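Local coordinates for protein putative phosphatase (PDB 3KYA) that binds zinc ions and may act as a phosphatase, though its substrate and true role remain unknown, at residues H332-S337 and N372-G377; N351-Y356 and R404-E409; S21-K26 and A95-S100. All coordinates share one frame; numbering follows the deposited sequence.

Contact 1 of 3, residues H332-S337 and N372-G377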
# COMPACT_ATOMS: atom_id res chain seq x y z
N HIS A 332 -9.94 6.25 21.68
CA HIS A 332 -9.81 5.96 20.25
C HIS A 332 -8.48 6.24 19.55
O HIS A 332 -8.46 6.67 18.40
CB HIS A 332 -10.99 6.67 19.54
CG HIS A 332 -12.26 6.60 20.32
ND1 HIS A 332 -12.92 5.41 20.58
CD2 HIS A 332 -12.97 7.57 20.95
CE1 HIS A 332 -13.98 5.65 21.33
NE2 HIS A 332 -14.04 6.95 21.57
N TYR A 333 -7.37 5.93 20.22
CA TYR A 333 -6.04 6.04 19.61
C TYR A 333 -5.01 5.14 20.30
O TYR A 333 -5.26 4.59 21.37
CB TYR A 333 -5.56 7.51 19.58
CG TYR A 333 -5.20 8.12 20.93
CD1 TYR A 333 -6.17 8.37 21.89
CD2 TYR A 333 -3.89 8.50 21.23
CE1 TYR A 333 -5.83 8.94 23.13
CE2 TYR A 333 -3.55 9.06 22.45
CZ TYR A 333 -4.53 9.29 23.40
OH TYR A 333 -4.20 9.86 24.61
N PHE A 334 -3.86 4.98 19.64
CA PHE A 334 -2.69 4.29 20.18
C PHE A 334 -1.53 5.27 20.34
O PHE A 334 -1.31 6.16 19.48
CB PHE A 334 -2.17 3.15 19.25
CG PHE A 334 -3.00 1.90 19.26
CD1 PHE A 334 -4.07 1.75 18.40
CD2 PHE A 334 -2.65 0.82 20.08
CE1 PHE A 334 -4.84 0.59 18.41
CE2 PHE A 334 -3.42 -0.33 20.10
CZ PHE A 334 -4.50 -0.45 19.25
N MSE A 335 -0.79 5.10 21.43
CA MSE A 335 0.44 5.81 21.68
C MSE A 335 1.58 4.80 21.52
O MSE A 335 1.35 3.58 21.58
CB MSE A 335 0.46 6.43 23.09
CG MSE A 335 -0.69 7.39 23.37
SE MSE A 335 -0.53 8.26 25.10
CE MSE A 335 0.90 9.49 24.66
N ARG A 336 2.79 5.30 21.29
CA ARG A 336 3.97 4.47 21.15
C ARG A 336 4.99 4.88 22.20
O ARG A 336 5.18 6.07 22.45
CB ARG A 336 4.58 4.61 19.77
CG ARG A 336 5.77 3.70 19.46
CD ARG A 336 6.25 3.96 18.02
NE ARG A 336 7.31 3.08 17.54
CZ ARG A 336 8.58 3.14 17.93
NH1 ARG A 336 8.95 4.01 18.85
NH2 ARG A 336 9.49 2.32 17.42
N SER A 337 5.64 3.88 22.79
CA SER A 337 6.66 4.10 23.79
C SER A 337 7.94 3.32 23.46
O SER A 337 7.88 2.11 23.21
CB SER A 337 6.09 3.68 25.15
OG SER A 337 7.05 3.75 26.19
N ASN A 372 -12.44 3.28 16.60
CA ASN A 372 -13.51 3.43 17.56
C ASN A 372 -13.51 2.25 18.55
O ASN A 372 -14.00 1.17 18.24
CB ASN A 372 -14.84 3.55 16.81
CG ASN A 372 -15.97 4.02 17.68
OD1 ASN A 372 -15.86 4.03 18.90
ND2 ASN A 372 -17.06 4.44 17.05
N ASN A 373 -12.98 2.53 19.74
CA ASN A 373 -12.82 1.51 20.80
C ASN A 373 -11.83 0.43 20.37
O ASN A 373 -12.22 -0.74 20.20
CB ASN A 373 -14.15 0.86 21.26
CG ASN A 373 -14.98 1.75 22.17
OD1 ASN A 373 -15.12 1.46 23.36
ND2 ASN A 373 -15.54 2.81 21.62
N PRO A 374 -10.55 0.80 20.17
CA PRO A 374 -9.54 -0.19 19.80
C PRO A 374 -9.26 -1.13 20.97
O PRO A 374 -9.01 -0.65 22.10
CB PRO A 374 -8.31 0.66 19.48
CG PRO A 374 -8.48 1.90 20.31
CD PRO A 374 -9.96 2.15 20.36
N CYS A 375 -9.32 -2.43 20.71
CA CYS A 375 -9.12 -3.43 21.76
C CYS A 375 -7.83 -4.25 21.51
O CYS A 375 -6.80 -3.67 21.16
CB CYS A 375 -10.40 -4.27 21.94
SG CYS A 375 -11.81 -3.29 22.61
N GLN A 376 -7.89 -5.58 21.64
CA GLN A 376 -6.66 -6.37 21.64
C GLN A 376 -5.88 -6.30 20.34
O GLN A 376 -6.46 -6.32 19.26
CB GLN A 376 -6.95 -7.83 22.00
CG GLN A 376 -5.70 -8.62 22.41
CD GLN A 376 -6.03 -9.93 23.10
OE1 GLN A 376 -7.15 -10.44 22.97
NE2 GLN A 376 -5.07 -10.48 23.84
N GLY A 377 -4.56 -6.27 20.47
CA GLY A 377 -3.66 -6.21 19.34
C GLY A 377 -2.53 -7.21 19.44
O GLY A 377 -2.16 -7.62 20.53
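His332 lies alongside Asn372 and Asn373, all three side chains pointing the same way, but their flat groups are turned against one another: the imidazole stands 87° from the Asn372 amide. The ring is held by its edge. Asn373 N donates to His332 ND1 over 3.0 Å and lies close to the ring plane, so ND1 is an acceptor, which would probably leave NE2 to carry the proton of a neutral imidazole. His332 CE1 comes within 3.5 Å of Asn372 OD1. In one of its two conformers Asn373 ND2 donates to that oxygen over 3.0 Å, a link that may not persist in the other. These links join neighbouring blades of what the run of six antiparallel sheets suggests is a six-bladed beta-propeller: strand 333-340 would belong to one blade, and strand 374-381 would open the next. Where the strands begin, at 49° to each other, polar contacts give way to apolar ones. Pro374 CD meets His332 CA at 3.8 Å, and the proline slides past Phe334 in the opposite direction. With its CG anti to the carbonyl carbon (chi1 -75°), Phe334 brings CE1 within 3.6 Å of Pro374 CB. Phe393 and Phe395, from the second blade, meet the same ring edge to face.

Contact 2 of 3, residues N351-Y356 and R404-E409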
# COMPACT_ATOMS: atom_id res chain seq x y z
N ASN A 351 1.73 10.22 20.92
CA ASN A 351 0.62 9.85 20.05
C ASN A 351 1.16 9.24 18.75
O ASN A 351 2.06 9.78 18.12
CB ASN A 351 -0.30 11.04 19.79
CG ASN A 351 -0.96 11.56 21.06
OD1 ASN A 351 -0.59 11.17 22.16
ND2 ASN A 351 -1.93 12.46 20.91
N PHE A 352 0.62 8.08 18.38
CA PHE A 352 1.09 7.33 17.20
C PHE A 352 0.05 7.23 16.07
O PHE A 352 0.28 7.76 14.98
CB PHE A 352 1.59 5.94 17.66
CG PHE A 352 2.11 5.07 16.53
CD1 PHE A 352 3.10 5.53 15.67
CD2 PHE A 352 1.63 3.78 16.36
CE1 PHE A 352 3.57 4.72 14.63
CE2 PHE A 352 2.09 2.98 15.32
CZ PHE A 352 3.06 3.44 14.47
N VAL A 353 -1.07 6.55 16.31
CA VAL A 353 -2.12 6.43 15.29
C VAL A 353 -3.50 6.64 15.91
O VAL A 353 -3.72 6.29 17.07
CB VAL A 353 -2.11 5.07 14.56
CG1 VAL A 353 -0.86 4.93 13.68
CG2 VAL A 353 -2.23 3.92 15.56
N GLY A 354 -4.41 7.23 15.14
CA GLY A 354 -5.75 7.52 15.61
C GLY A 354 -5.85 8.95 16.12
O GLY A 354 -4.83 9.60 16.37
N GLY A 355 -7.09 9.42 16.28
CA GLY A 355 -7.38 10.75 16.77
C GLY A 355 -7.74 10.81 18.25
O GLY A 355 -8.71 10.21 18.68
N TYR A 356 -6.91 11.52 19.00
CA TYR A 356 -7.10 11.81 20.42
C TYR A 356 -8.55 12.23 20.72
O TYR A 356 -8.97 13.31 20.32
CB TYR A 356 -6.12 12.93 20.80
CG TYR A 356 -6.26 13.54 22.18
CD1 TYR A 356 -5.65 12.96 23.28
CD2 TYR A 356 -6.93 14.75 22.37
CE1 TYR A 356 -5.75 13.54 24.55
CE2 TYR A 356 -7.03 15.33 23.63
CZ TYR A 356 -6.44 14.72 24.72
OH TYR A 356 -6.54 15.28 25.97
N ARG A 404 -7.96 -4.25 12.00
CA ARG A 404 -7.15 -3.24 11.30
C ARG A 404 -5.67 -3.63 11.38
O ARG A 404 -5.26 -4.40 12.27
CB ARG A 404 -7.30 -1.84 11.92
CG ARG A 404 -8.69 -1.32 12.21
CD ARG A 404 -9.47 -0.76 11.03
NE ARG A 404 -8.94 0.49 10.46
CZ ARG A 404 -9.18 1.72 10.92
NH1 ARG A 404 -9.89 1.93 12.03
NH2 ARG A 404 -8.65 2.78 10.29
N LYS A 405 -4.87 -3.10 10.45
CA LYS A 405 -3.44 -3.33 10.36
C LYS A 405 -2.72 -1.98 10.49
O LYS A 405 -3.18 -0.98 9.94
CB LYS A 405 -3.08 -3.96 9.01
CG LYS A 405 -1.59 -4.19 8.77
CD LYS A 405 -1.35 -4.70 7.36
CE LYS A 405 0.10 -4.66 6.98
NZ LYS A 405 0.30 -4.99 5.52
N VAL A 406 -1.61 -1.98 11.23
CA VAL A 406 -0.79 -0.79 11.45
C VAL A 406 0.66 -1.13 11.12
O VAL A 406 1.27 -2.00 11.77
CB VAL A 406 -0.86 -0.28 12.93
CG1 VAL A 406 -0.04 1.02 13.09
CG2 VAL A 406 -2.31 -0.04 13.39
N THR A 407 1.22 -0.47 10.11
CA THR A 407 2.62 -0.66 9.76
C THR A 407 3.47 0.11 10.78
O THR A 407 2.96 0.99 11.46
CB THR A 407 2.94 -0.20 8.33
OG1 THR A 407 2.73 1.22 8.21
CG2 THR A 407 2.09 -0.95 7.31
N PRO A 408 4.76 -0.23 10.89
CA PRO A 408 5.64 0.47 11.83
C PRO A 408 5.70 1.98 11.60
O PRO A 408 5.93 2.73 12.54
CB PRO A 408 7.00 -0.16 11.57
CG PRO A 408 6.70 -1.49 11.08
CD PRO A 408 5.44 -1.37 10.26
N GLU A 409 5.48 2.40 10.35
CA GLU A 409 5.49 3.81 9.95
C GLU A 409 4.20 4.54 10.33
O GLU A 409 4.12 5.77 10.21
CB GLU A 409 5.73 3.94 8.43
CG GLU A 409 7.10 3.44 7.91
CD GLU A 409 7.30 1.92 7.94
OE1 GLU A 409 6.31 1.15 8.09
OE2 GLU A 409 8.48 1.48 7.81
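Phe352 and Val353 reach from the end of one blade of what is probably a beta-propeller to Val406 and the 407-409 turn of the next. The two residues form a classic beta bulge, both facing Phe334 on the neighbouring strand, and this lets consecutive side chains point to the same partner segment. Phe352 comes first. Its CG is anti to the backbone N (chi1 -180°), which carries the ring out to the turn after strand 402-406. There the rim of the ring meets backbone oxygens: CZ lies 3.5 Å from Pro408 O and 3.9 Å from Thr407 O, both near the ring plane, so weakly positive C-H groups are turned to carbonyl oxygens. Phe352 CE1 lies 3.7 Å from Pro408 O as well. Phe352 CE2 also touches Val406 CG1 at 3.7 Å, the two side chains sliding past each other in opposite directions. Tyr325, from the same blade as Phe352, stacks on its ring.

At Val353 the chain turns a corner. Val353 CG1 lies 3.8 Å above one face of the Phe352 ring, offset toward its rim, so the two neighbours pack on each other as both meet Val406. Met371, Val412 and Phe334 also touch Val353, closing an apolar layer between the sheets. Phe395, on strand 391-397 of the second blade, touches Val406 in turn, and the join between the two valines is purely apolar. Val406, its CG1 anti to its own N, puts that methyl 4.0 Å from Val353 CG1.

Contact 3 of 3, residues S21-K26 and A95-S100. With ZN (zinc ion), chain B; EDO (1,2-ethanediol), chain I.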
# COMPACT_ATOMS: atom_id res chain seq x y z
N SER A 21 -8.21 -22.98 -26.10
CA SER A 21 -6.81 -23.12 -26.54
C SER A 21 -5.79 -22.53 -25.57
O SER A 21 -4.63 -22.94 -25.58
CB SER A 21 -6.64 -22.42 -27.89
OG SER A 21 -6.99 -21.06 -27.78
N ASP A 22 -6.21 -21.58 -24.74
CA ASP A 22 -5.28 -20.87 -23.88
C ASP A 22 -6.07 -20.01 -22.91
O ASP A 22 -7.26 -19.80 -23.10
CB ASP A 22 -4.39 -19.97 -24.76
CG ASP A 22 -3.09 -19.55 -24.10
OD1 ASP A 22 -2.81 -19.92 -22.94
OD2 ASP A 22 -2.31 -18.85 -24.79
N PHE A 23 -5.40 -19.53 -21.88
CA PHE A 23 -6.01 -18.59 -20.94
C PHE A 23 -4.91 -17.79 -20.28
O PHE A 23 -3.75 -18.22 -20.23
CB PHE A 23 -6.92 -19.28 -19.90
CG PHE A 23 -6.28 -20.42 -19.16
CD1 PHE A 23 -5.55 -20.19 -18.01
CD2 PHE A 23 -6.42 -21.72 -19.61
CE1 PHE A 23 -4.93 -21.25 -17.33
CE2 PHE A 23 -5.81 -22.78 -18.94
CZ PHE A 23 -5.07 -22.55 -17.79
N THR A 24 -5.28 -16.60 -19.80
CA THR A 24 -4.35 -15.72 -19.13
C THR A 24 -5.07 -14.85 -18.09
O THR A 24 -6.17 -14.35 -18.36
CB THR A 24 -3.59 -14.85 -20.15
OG1 THR A 24 -2.56 -14.13 -19.48
CG2 THR A 24 -4.51 -13.87 -20.86
N PRO A 25 -4.47 -14.68 -16.90
CA PRO A 25 -3.19 -15.26 -16.45
C PRO A 25 -3.27 -16.77 -16.18
O PRO A 25 -4.37 -17.33 -16.13
CB PRO A 25 -2.89 -14.50 -15.16
CG PRO A 25 -4.25 -14.17 -14.60
CD PRO A 25 -5.11 -13.89 -15.83
N LYS A 26 -2.12 -17.42 -16.02
CA LYS A 26 -2.06 -18.86 -15.77
C LYS A 26 -2.28 -19.19 -14.30
O LYS A 26 -2.58 -20.33 -13.94
CB LYS A 26 -0.70 -19.42 -16.22
CG LYS A 26 -0.41 -19.25 -17.73
CD LYS A 26 -1.43 -19.99 -18.59
CE LYS A 26 -1.05 -19.99 -20.08
NZ LYS A 26 -1.19 -18.66 -20.76
N ALA A 95 -10.86 -27.39 -20.46
CA ALA A 95 -9.51 -27.02 -20.86
C ALA A 95 -8.56 -28.16 -20.48
O ALA A 95 -8.73 -28.80 -19.43
CB ALA A 95 -9.09 -25.73 -20.22
N SER A 96 -7.56 -28.41 -21.32
CA SER A 96 -6.63 -29.51 -21.08
C SER A 96 -5.68 -29.23 -19.92
O SER A 96 -5.24 -30.18 -19.25
CB SER A 96 -5.87 -29.89 -22.37
OG SER A 96 -4.99 -28.86 -22.80
N THR A 97 -5.36 -27.95 -19.67
CA THR A 97 -4.51 -27.55 -18.56
C THR A 97 -5.35 -26.85 -17.49
O THR A 97 -6.39 -26.29 -17.79
CB THR A 97 -3.38 -26.61 -19.01
OG1 THR A 97 -3.93 -25.43 -19.59
CG2 THR A 97 -2.47 -27.30 -20.02
N THR A 98 -4.90 -26.92 -16.25
CA THR A 98 -5.62 -26.31 -15.14
C THR A 98 -5.07 -24.94 -14.78
O THR A 98 -3.88 -24.67 -14.93
CB THR A 98 -5.58 -27.20 -13.88
OG1 THR A 98 -4.22 -27.49 -13.53
CG2 THR A 98 -6.31 -28.50 -14.13
N PHE A 99 -5.97 -24.05 -14.35
CA PHE A 99 -5.60 -22.74 -13.83
C PHE A 99 -4.95 -22.96 -12.48
O PHE A 99 -5.39 -23.83 -11.73
CB PHE A 99 -6.86 -21.87 -13.69
CG PHE A 99 -6.63 -20.52 -13.09
CD1 PHE A 99 -6.11 -19.48 -13.85
CD2 PHE A 99 -6.99 -20.26 -11.78
CE1 PHE A 99 -5.92 -18.22 -13.30
CE2 PHE A 99 -6.81 -19.01 -11.23
CZ PHE A 99 -6.27 -17.99 -11.99
N SER A 100 -3.91 -22.21 -12.15
CA SER A 100 -3.25 -22.38 -10.86
C SER A 100 -3.87 -21.42 -9.84
O SER A 100 -3.55 -20.22 -9.81
CB SER A 100 -1.74 -22.18 -10.98
OG SER A 100 -1.14 -22.43 -9.74
ZN ZN B . -2.60 -18.57 -26.95
C1 EDO I . -6.92 -10.88 -17.57
O1 EDO I . -6.16 -11.25 -18.73
C2 EDO I . -7.15 -9.38 -17.57
O2 EDO I . -7.72 -8.95 -18.81
O HOH W 1 -2.00 -22.77 -15.22
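In the IPT/TIG domain, an immunoglobulin-like beta-sandwich of the E-set group, Phe23 on strand 19-28 points into the loop that joins strands 91-94 and 100-101. Phe23 and Phe99 cross at an angle, CE1 of Phe23 lying 4.1 Å from CD1 of Phe99 and near the plane of the Phe99 ring. Leu34 touches both rings, and Ile80 touches Phe23. Phe23 holds CG between its backbone N and carbonyl carbon (chi1 52°), which turns the ring's CE2 and CZ end to the loop, CZ approaching Thr98 O near the ring plane. Cutting this side chain back to an alanine is likely to leave Phe99 without its neighbour and freer to turn. The Phe99 edge also meets Pro25 O, with CE1 at 3.3 Å; this buried oxygen, in a residue with a cis peptide before it, has no hydrogen-bond partner in the model.

Beyond the rings the backbones join, as strand 100-101 runs parallel to 19-28 at the edge of the sheet: Ser100 N donates to Lys26 O over 2.9 Å, and a water donates to both Lys26 O and Thr98 O. Lys26 NZ forms a salt bridge with Asp22 OD1 at 3.0 Å, from the syn side but tilted 23° from the carboxylate plane, and bonds Phe23 O at 2.7 Å. Phe23 N reaches OD1 from the same face, leaving Asp22 OD2 to bind a zinc ion at 2.2 Å.

How the contacts relate
Contacts 1 and 2 join the same two blades of the probable propeller, their centres 8 Å apart, and are tied by Phe334 of contact 1, whose backbone pairs with both residues of the bulge (Phe334 N to Val353 O, 2.9 Å). Contact 1 combines a partly exposed polar end with a buried apolar side; contact 2 is apolar contact plus ring edges against carbonyls. Contact 3 stands apart, about 46 Å from contact 1 between centres, in the N-terminal domain, where a small aromatic core is flanked by exposed residues, water and zinc. An ethanediol, probably from the crystallisation liquor, sits between Thr24 O and Asp338 and Tyr350 of the second subunit.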